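Local atomic coordinates of oxalate biosynthetic component 1 (Burkholderia thailandensis, PDB entry 5IKY), a protein that produces oxalate in quorum sensing-dependent oxalogenesis, as a bifunctional enzyme combining serine hydrolase and lyase activities. Residues L22-L35 with L237-G249. Sequence-based numbering, arbitrary orientation.
Sequences LEPKFIPHALLELL and LAIPGLNTPIGIG
The Glu23 carboxylate meets the backbone N-H of Gly247 obliquely from above its plane: the nitrogen stands 47° out of it and donates to OE2 (N to OE2 2.8 Å) through a bent bond of 137° at the hydrogen. Glu23 CG lies anti to its own carbonyl carbon (chi1 -79°), and the chain runs extended from there, carrying the carboxylate past Pro245 O to the glycine. The His29 imidazole takes no part across the contact; its ND1 donates in the plane of its own ring to Glu33 OE1, which it meets from above the carboxylate plane.

Next along is Pro24, whose CG presses on Ile246 CD1 at 3.5 Å, with the Thr244 carbonyl and Leu242 CD1 beside it. Ile27 then reaches tip to tip with Ile239, CD1 to CG1 3.7 Å.

In the fold, 237-249 spans most of a beta-hairpin, strands 235-237 and 246-248, which leaves the TIM barrel between strand 223-226 and helix 257-270. It packs against strand 26-28, an edge strand of the small antiparallel sheet with 190-192 and 53-55, and against helix 29-33. The hairpin's connection includes a type II turn from Ile239 to Leu242; Gly241 occupies its third position, where the positive phi calls for glycine.

That turn fits against the helix. Pro240 O rests against the Leu31 side chain, touching CB, CG and both methyls, with CD1 closest at 3.4 Å, while the Pro240 ring puts CG 3.5 Å from Leu31 O. Leu34 slides past the ring in the opposite direction, CD2 to Pro240 CB 3.8 Å, and Leu35 crosses it at about a right angle, CD2 to Pro240 CG 3.9 Å. Tyr75 touches all three of Leu34, Leu35 and Pro240, and Ile70 backs Leu31 and Leu34.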
ATOM      1  N   LEU A  22      14.482  16.810  20.159  1.00 49.28           N
ATOM      2  CA  LEU A  22      14.082  17.300  21.471  1.00 55.07           C
ATOM      3  C   LEU A  22      15.233  17.273  22.475  1.00 55.22           C
ATOM      4  O   LEU A  22      15.018  17.411  23.679  1.00 79.94           O
ATOM      5  CB  LEU A  22      12.902  16.481  21.998  1.00 51.49           C
ATOM      6  CG  LEU A  22      11.678  16.468  21.081  1.00 52.32           C
ATOM      7  CD1 LEU A  22      10.524  15.717  21.723  1.00 50.08           C
ATOM      8  CD2 LEU A  22      11.266  17.889  20.720  1.00 50.05           C
ATOM      9  N   GLU A  23      16.451  17.094  21.976  1.00 54.60           N
ATOM     10  CA  GLU A  23      17.644  17.205  22.805  1.00 54.04           C
ATOM     11  C   GLU A  23      18.244  18.594  22.659  1.00 55.29           C
ATOM     12  O   GLU A  23      18.178  19.185  21.580  1.00 65.14           O
ATOM     13  CB  GLU A  23      18.681  16.147  22.420  1.00 57.87           C
ATOM     14  CG  GLU A  23      18.410  14.759  22.963  1.00 68.57           C
ATOM     15  CD  GLU A  23      19.552  13.803  22.692  1.00 71.76           C
ATOM     16  OE1 GLU A  23      20.596  14.253  22.172  1.00 85.41           O
ATOM     17  OE2 GLU A  23      19.408  12.601  22.996  1.00 77.04           O
ATOM     18  N   PRO A  24      18.822  19.126  23.747  1.00 57.83           N
ATOM     19  CA  PRO A  24      19.534  20.407  23.666  1.00 66.36           C
ATOM     20  C   PRO A  24      20.638  20.368  22.612  1.00 62.45           C
ATOM     21  O   PRO A  24      21.275  19.331  22.424  1.00 51.65           O
ATOM     22  CB  PRO A  24      20.117  20.589  25.077  1.00 65.21           C
ATOM     23  CG  PRO A  24      19.792  19.331  25.834  1.00 63.96           C
ATOM     24  CD  PRO A  24      18.656  18.672  25.134  1.00 66.67           C
ATOM     25  N   LYS A  25      20.846  21.486  21.924  1.00 56.05           N
ATOM     26  CA  LYS A  25      21.814  21.549  20.837  1.00 64.68           C
ATOM     27  C   LYS A  25      22.980  22.473  21.177  1.00 64.27           C
ATOM     28  O   LYS A  25      23.866  22.700  20.353  1.00 72.25           O
ATOM     29  CB  LYS A  25      21.128  22.006  19.550  1.00 66.14           C
ATOM     30  CG  LYS A  25      20.098  21.019  19.028  1.00 67.03           C
ATOM     31  CD  LYS A  25      20.764  19.726  18.582  1.00 64.49           C
ATOM     32  CE  LYS A  25      19.905  18.515  18.908  1.00 62.49           C
ATOM     33  NZ  LYS A  25      18.512  18.671  18.415  1.00 58.29           N
ATOM     34  N   PHE A  26      22.972  23.002  22.395  1.00 69.18           N
ATOM     35  CA  PHE A  26      24.047  23.872  22.854  1.00 64.19           C
ATOM     36  C   PHE A  26      24.238  23.755  24.359  1.00 65.42           C
ATOM     37  O   PHE A  26      23.274  23.784  25.121  1.00 60.82           O
ATOM     38  CB  PHE A  26      23.765  25.329  22.474  1.00 56.90           C
ATOM     39  CG  PHE A  26      24.805  26.298  22.970  1.00 72.21           C
ATOM     40  CD1 PHE A  26      26.039  26.390  22.346  1.00 60.71           C
ATOM     41  CD2 PHE A  26      24.547  27.119  24.057  1.00 85.99           C
ATOM     42  CE1 PHE A  26      26.999  27.277  22.799  1.00 71.32           C
ATOM     43  CE2 PHE A  26      25.504  28.013  24.516  1.00 63.51           C
ATOM     44  CZ  PHE A  26      26.731  28.091  23.885  1.00 74.26           C
ATOM     45  N   ILE A  27      25.490  23.610  24.778  1.00 67.09           N
ATOM     46  CA  ILE A  27      25.820  23.592  26.196  1.00 70.00           C
ATOM     47  C   ILE A  27      26.827  24.687  26.518  1.00 68.52           C
ATOM     48  O   ILE A  27      27.989  24.602  26.115  1.00 80.14           O
ATOM     49  CB  ILE A  27      26.391  22.240  26.633  1.00 63.67           C
ATOM     50  CG1 ILE A  27      25.385  21.128  26.345  1.00 62.17           C
ATOM     51  CG2 ILE A  27      26.738  22.269  28.114  1.00 61.11           C
ATOM     52  CD1 ILE A  27      25.905  19.751  26.668  1.00 68.61           C
ATOM     53  N   PRO A  28      26.377  25.725  27.240  1.00 72.28           N
ATOM     54  CA  PRO A  28      27.231  26.843  27.650  1.00 77.91           C
ATOM     55  C   PRO A  28      28.442  26.363  28.432  1.00 81.36           C
ATOM     56  O   PRO A  28      28.352  25.346  29.126  1.00 73.76           O
ATOM     57  CB  PRO A  28      26.313  27.679  28.539  1.00 62.56           C
ATOM     58  CG  PRO A  28      24.945  27.347  28.086  1.00 61.65           C
ATOM     59  CD  PRO A  28      24.989  25.897  27.702  1.00 68.31           C
ATOM     60  N   HIS A  29      29.553  27.082  28.321  1.00 85.12           N
ATOM     61  CA  HIS A  29      30.767  26.721  29.034  1.00 74.84           C
ATOM     62  C   HIS A  29      30.533  26.521  30.532  1.00 80.15           C
ATOM     63  O   HIS A  29      30.947  25.503  31.094  1.00 67.27           O
ATOM     64  CB  HIS A  29      31.829  27.791  28.818  1.00102.82           C
ATOM     65  CG  HIS A  29      33.229  27.312  29.054  1.00126.60           C
ATOM     66  ND1 HIS A  29      33.884  27.489  30.250  1.00138.91           N
ATOM     67  CD2 HIS A  29      34.125  26.744  28.213  1.00135.09           C
ATOM     68  CE1 HIS A  29      35.103  26.983  30.164  1.00141.98           C
ATOM     69  NE2 HIS A  29      35.275  26.533  28.936  1.00140.52           N
ATOM     70  N   ALA A  30      29.861  27.484  31.160  1.00 65.13           N
ATOM     71  CA  ALA A  30      29.594  27.466  32.603  1.00 75.19           C
ATOM     72  C   ALA A  30      28.996  26.158  33.124  1.00 77.35           C
ATOM     73  O   ALA A  30      29.375  25.689  34.197  1.00 88.84           O
ATOM     74  CB  ALA A  30      28.677  28.623  32.963  1.00 66.88           C
ATOM     75  N   LEU A  31      28.065  25.575  32.375  1.00 84.99           N
ATOM     76  CA  LEU A  31      27.383  24.364  32.824  1.00 79.61           C
ATOM     77  C   LEU A  31      28.356  23.196  32.974  1.00 77.69           C
ATOM     78  O   LEU A  31      28.233  22.388  33.896  1.00 84.05           O
ATOM     79  CB  LEU A  31      26.253  23.992  31.862  1.00 74.65           C
ATOM     80  CG  LEU A  31      25.136  25.033  31.730  1.00 80.54           C
ATOM     81  CD1 LEU A  31      23.987  24.493  30.886  1.00 60.68           C
ATOM     82  CD2 LEU A  31      24.643  25.503  33.099  1.00 63.14           C
ATOM     83  N   LEU A  32      29.328  23.120  32.070  1.00 75.70           N
ATOM     84  CA  LEU A  32      30.342  22.071  32.118  1.00 79.68           C
ATOM     85  C   LEU A  32      31.427  22.386  33.145  1.00 85.07           C
ATOM     86  O   LEU A  32      31.839  21.514  33.909  1.00 81.25           O
ATOM     87  CB  LEU A  32      30.972  21.872  30.740  1.00 70.25           C
ATOM     88  CG  LEU A  32      30.059  21.292  29.659  1.00 70.07           C
ATOM     89  CD1 LEU A  32      30.806  21.160  28.341  1.00 71.95           C
ATOM     90  CD2 LEU A  32      29.500  19.953  30.101  1.00 67.77           C
ATOM     91  N   GLU A  33      31.874  23.640  33.160  1.00 80.39           N
ATOM     92  CA  GLU A  33      32.925  24.095  34.072  1.00 82.99           C
ATOM     93  C   GLU A  33      32.504  23.932  35.529  1.00 84.67           C
ATOM     94  O   GLU A  33      33.335  23.929  36.437  1.00 96.47           O
ATOM     95  CB  GLU A  33      33.272  25.557  33.783  1.00 82.39           C
ATOM     96  CG  GLU A  33      34.681  25.962  34.175  1.00103.71           C
ATOM     97  CD  GLU A  33      35.046  27.342  33.659  1.00140.67           C
ATOM     98  OE1 GLU A  33      34.155  28.026  33.114  1.00143.26           O
ATOM     99  OE2 GLU A  33      36.222  27.742  33.797  1.00157.88           O
ATOM    100  N   LEU A  34      31.199  23.794  35.731  1.00 88.92           N
ATOM    101  CA  LEU A  34      30.602  23.629  37.047  1.00 81.16           C
ATOM    102  C   LEU A  34      30.835  22.222  37.608  1.00 83.28           C
ATOM    103  O   LEU A  34      30.732  21.996  38.814  1.00 93.02           O
ATOM    104  CB  LEU A  34      29.106  23.943  36.954  1.00 87.68           C
ATOM    105  CG  LEU A  34      28.172  23.825  38.153  1.00 99.83           C
ATOM    106  CD1 LEU A  34      27.134  24.926  38.078  1.00 95.91           C
ATOM    107  CD2 LEU A  34      27.501  22.462  38.154  1.00100.36           C
ATOM    108  N   LEU A  35      31.151  21.281  36.724  1.00 94.34           N
ATOM    109  CA  LEU A  35      31.426  19.902  37.122  1.00 91.21           C
ATOM    110  C   LEU A  35      32.802  19.760  37.769  1.00 92.29           C
ATOM    111  O   LEU A  35      33.666  20.617  37.588  1.00104.77           O
ATOM    112  CB  LEU A  35      31.329  18.971  35.909  1.00 80.09           C
ATOM    113  CG  LEU A  35      29.930  18.592  35.425  1.00 78.72           C
ATOM    114  CD1 LEU A  35      30.010  17.792  34.129  1.00 59.99           C
ATOM    115  CD2 LEU A  35      29.210  17.802  36.501  1.00 66.05           C
ATOM    116  N   LEU A 237      24.072  11.342  28.684  1.00 67.97           N
ATOM    117  CA  LEU A 237      24.814  12.280  29.517  1.00 59.64           C
ATOM    118  C   LEU A 237      23.873  13.221  30.252  1.00 72.99           C
ATOM    119  O   LEU A 237      23.027  13.864  29.633  1.00 72.28           O
ATOM    120  CB  LEU A 237      25.794  13.099  28.676  1.00 59.22           C
ATOM    121  CG  LEU A 237      27.025  12.397  28.113  1.00 70.59           C
ATOM    122  CD1 LEU A 237      27.840  13.385  27.302  1.00 63.48           C
ATOM    123  CD2 LEU A 237      27.857  11.807  29.235  1.00 75.56           C
ATOM    124  N   ALA A 238      24.024  13.305  31.570  1.00 62.86           N
ATOM    125  CA  ALA A 238      23.293  14.291  32.356  1.00 64.86           C
ATOM    126  C   ALA A 238      24.106  15.574  32.462  1.00 60.44           C
ATOM    127  O   ALA A 238      25.215  15.572  32.993  1.00 83.27           O
ATOM    128  CB  ALA A 238      22.967  13.750  33.739  1.00 57.74           C
ATOM    129  N   ILE A 239      23.551  16.667  31.948  1.00 62.83           N
ATOM    130  CA  ILE A 239      24.220  17.963  31.983  1.00 63.95           C
ATOM    131  C   ILE A 239      23.579  18.873  33.035  1.00 65.19           C
ATOM    132  O   ILE A 239      22.355  19.003  33.084  1.00 66.49           O
ATOM    133  CB  ILE A 239      24.172  18.654  30.601  1.00 60.34           C
ATOM    134  CG1 ILE A 239      24.628  17.689  29.504  1.00 62.12           C
ATOM    135  CG2 ILE A 239      25.025  19.911  30.594  1.00 64.26           C
ATOM    136  CD1 ILE A 239      26.079  17.280  29.611  1.00 63.04           C
ATOM    137  N   PRO A 240      24.405  19.493  33.894  1.00 66.37           N
ATOM    138  CA  PRO A 240      23.894  20.416  34.916  1.00 61.69           C
ATOM    139  C   PRO A 240      23.067  21.551  34.316  1.00 69.10           C
ATOM    140  O   PRO A 240      23.510  22.197  33.365  1.00 69.16           O
ATOM    141  CB  PRO A 240      25.171  20.959  35.568  1.00 61.65           C
ATOM    142  CG  PRO A 240      26.181  19.887  35.356  1.00 65.04           C
ATOM    143  CD  PRO A 240      25.858  19.282  34.016  1.00 59.91           C
ATOM    144  N   GLY A 241      21.873  21.776  34.858  1.00 64.03           N
ATOM    145  CA  GLY A 241      21.020  22.856  34.398  1.00 61.44           C
ATOM    146  C   GLY A 241      20.128  22.511  33.219  1.00 60.22           C
ATOM    147  O   GLY A 241      19.342  23.344  32.768  1.00 65.64           O
ATOM    148  N   LEU A 242      20.248  21.286  32.716  1.00 61.23           N
ATOM    149  CA  LEU A 242      19.424  20.835  31.598  1.00 59.85           C
ATOM    150  C   LEU A 242      18.521  19.674  32.007  1.00 57.24           C
ATOM    151  O   LEU A 242      18.990  18.684  32.565  1.00 63.69           O
ATOM    152  CB  LEU A 242      20.305  20.430  30.415  1.00 57.28           C
ATOM    153  CG  LEU A 242      21.053  21.575  29.729  1.00 62.64           C
ATOM    154  CD1 LEU A 242      21.977  21.042  28.646  1.00 63.14           C
ATOM    155  CD2 LEU A 242      20.071  22.584  29.152  1.00 57.52           C
ATOM    156  N   ASN A 243      17.227  19.797  31.729  1.00 57.12           N
ATOM    157  CA  ASN A 243      16.269  18.776  32.145  1.00 56.76           C
ATOM    158  C   ASN A 243      16.138  17.638  31.137  1.00 55.31           C
ATOM    159  O   ASN A 243      15.311  16.743  31.308  1.00 69.65           O
ATOM    160  CB  ASN A 243      14.893  19.401  32.410  1.00 57.48           C
ATOM    161  CG  ASN A 243      14.298  20.083  31.186  1.00 68.46           C
ATOM    162  OD1 ASN A 243      14.605  19.739  30.043  1.00 67.29           O
ATOM    163  ND2 ASN A 243      13.425  21.053  31.428  1.00 58.09           N
ATOM    164  N   THR A 244      16.947  17.684  30.085  1.00 54.58           N
ATOM    165  CA  THR A 244      16.973  16.614  29.098  1.00 53.24           C
ATOM    166  C   THR A 244      18.404  16.156  28.850  1.00 65.25           C
ATOM    167  O   THR A 244      19.261  16.959  28.482  1.00 66.15           O
ATOM    168  CB  THR A 244      16.336  17.050  27.765  1.00 66.06           C
ATOM    169  OG1 THR A 244      14.970  17.417  27.984  1.00 61.53           O
ATOM    170  CG2 THR A 244      16.388  15.916  26.755  1.00 51.36           C
ATOM    171  N   PRO A 245      18.667  14.858  29.056  1.00 61.85           N
ATOM    172  CA  PRO A 245      20.018  14.316  28.887  1.00 51.88           C
ATOM    173  C   PRO A 245      20.429  14.213  27.424  1.00 58.54           C
ATOM    174  O   PRO A 245      19.567  14.184  26.545  1.00 58.79           O
ATOM    175  CB  PRO A 245      19.916  12.928  29.521  1.00 52.91           C
ATOM    176  CG  PRO A 245      18.488  12.542  29.324  1.00 58.08           C
ATOM    177  CD  PRO A 245      17.702  13.819  29.461  1.00 68.04           C
ATOM    178  N   ILE A 246      21.732  14.161  27.168  1.00 57.40           N
ATOM    179  CA  ILE A 246      22.239  14.012  25.807  1.00 51.73           C
ATOM    180  C   ILE A 246      22.466  12.544  25.462  1.00 61.72           C
ATOM    181  O   ILE A 246      23.197  11.841  26.157  1.00 62.29           O
ATOM    182  CB  ILE A 246      23.559  14.773  25.605  1.00 62.01           C
ATOM    183  CG1 ILE A 246      23.431  16.212  26.106  1.00 58.95           C
ATOM    184  CG2 ILE A 246      23.971  14.739  24.138  1.00 51.72           C
ATOM    185  CD1 ILE A 246      22.457  17.045  25.311  1.00 53.87           C
ATOM    186  N   GLY A 247      21.835  12.085  24.388  1.00 53.14           N
ATOM    187  CA  GLY A 247      21.997  10.713  23.948  1.00 50.83           C
ATOM    188  C   GLY A 247      23.323  10.503  23.245  1.00 55.87           C
ATOM    189  O   GLY A 247      23.649  11.213  22.292  1.00 57.66           O
ATOM    190  N   ILE A 248      24.094   9.532  23.724  1.00 48.48           N
ATOM    191  CA  ILE A 248      25.372   9.193  23.108  1.00 50.37           C
ATOM    192  C   ILE A 248      25.425   7.711  22.741  1.00 64.26           C
ATOM    193  O   ILE A 248      24.693   6.893  23.297  1.00 63.41           O
ATOM    194  CB  ILE A 248      26.562   9.532  24.035  1.00 63.34           C
ATOM    195  CG1 ILE A 248      26.470   8.746  25.344  1.00 50.51           C
ATOM    196  CG2 ILE A 248      26.620  11.026  24.315  1.00 48.84           C
ATOM    197  CD1 ILE A 248      27.656   8.960  26.256  1.00 49.33           C
ATOM    198  N   GLY A 249      26.301   7.376  21.801  1.00 51.90           N
ATOM    199  CA  GLY A 249      26.414   6.015  21.314  1.00 48.24           C
ATOM    200  C   GLY A 249      26.890   6.010  19.878  1.00 56.97           C
ATOM    201  O   GLY A 249      26.736   6.999  19.163  1.00 66.82           O
TER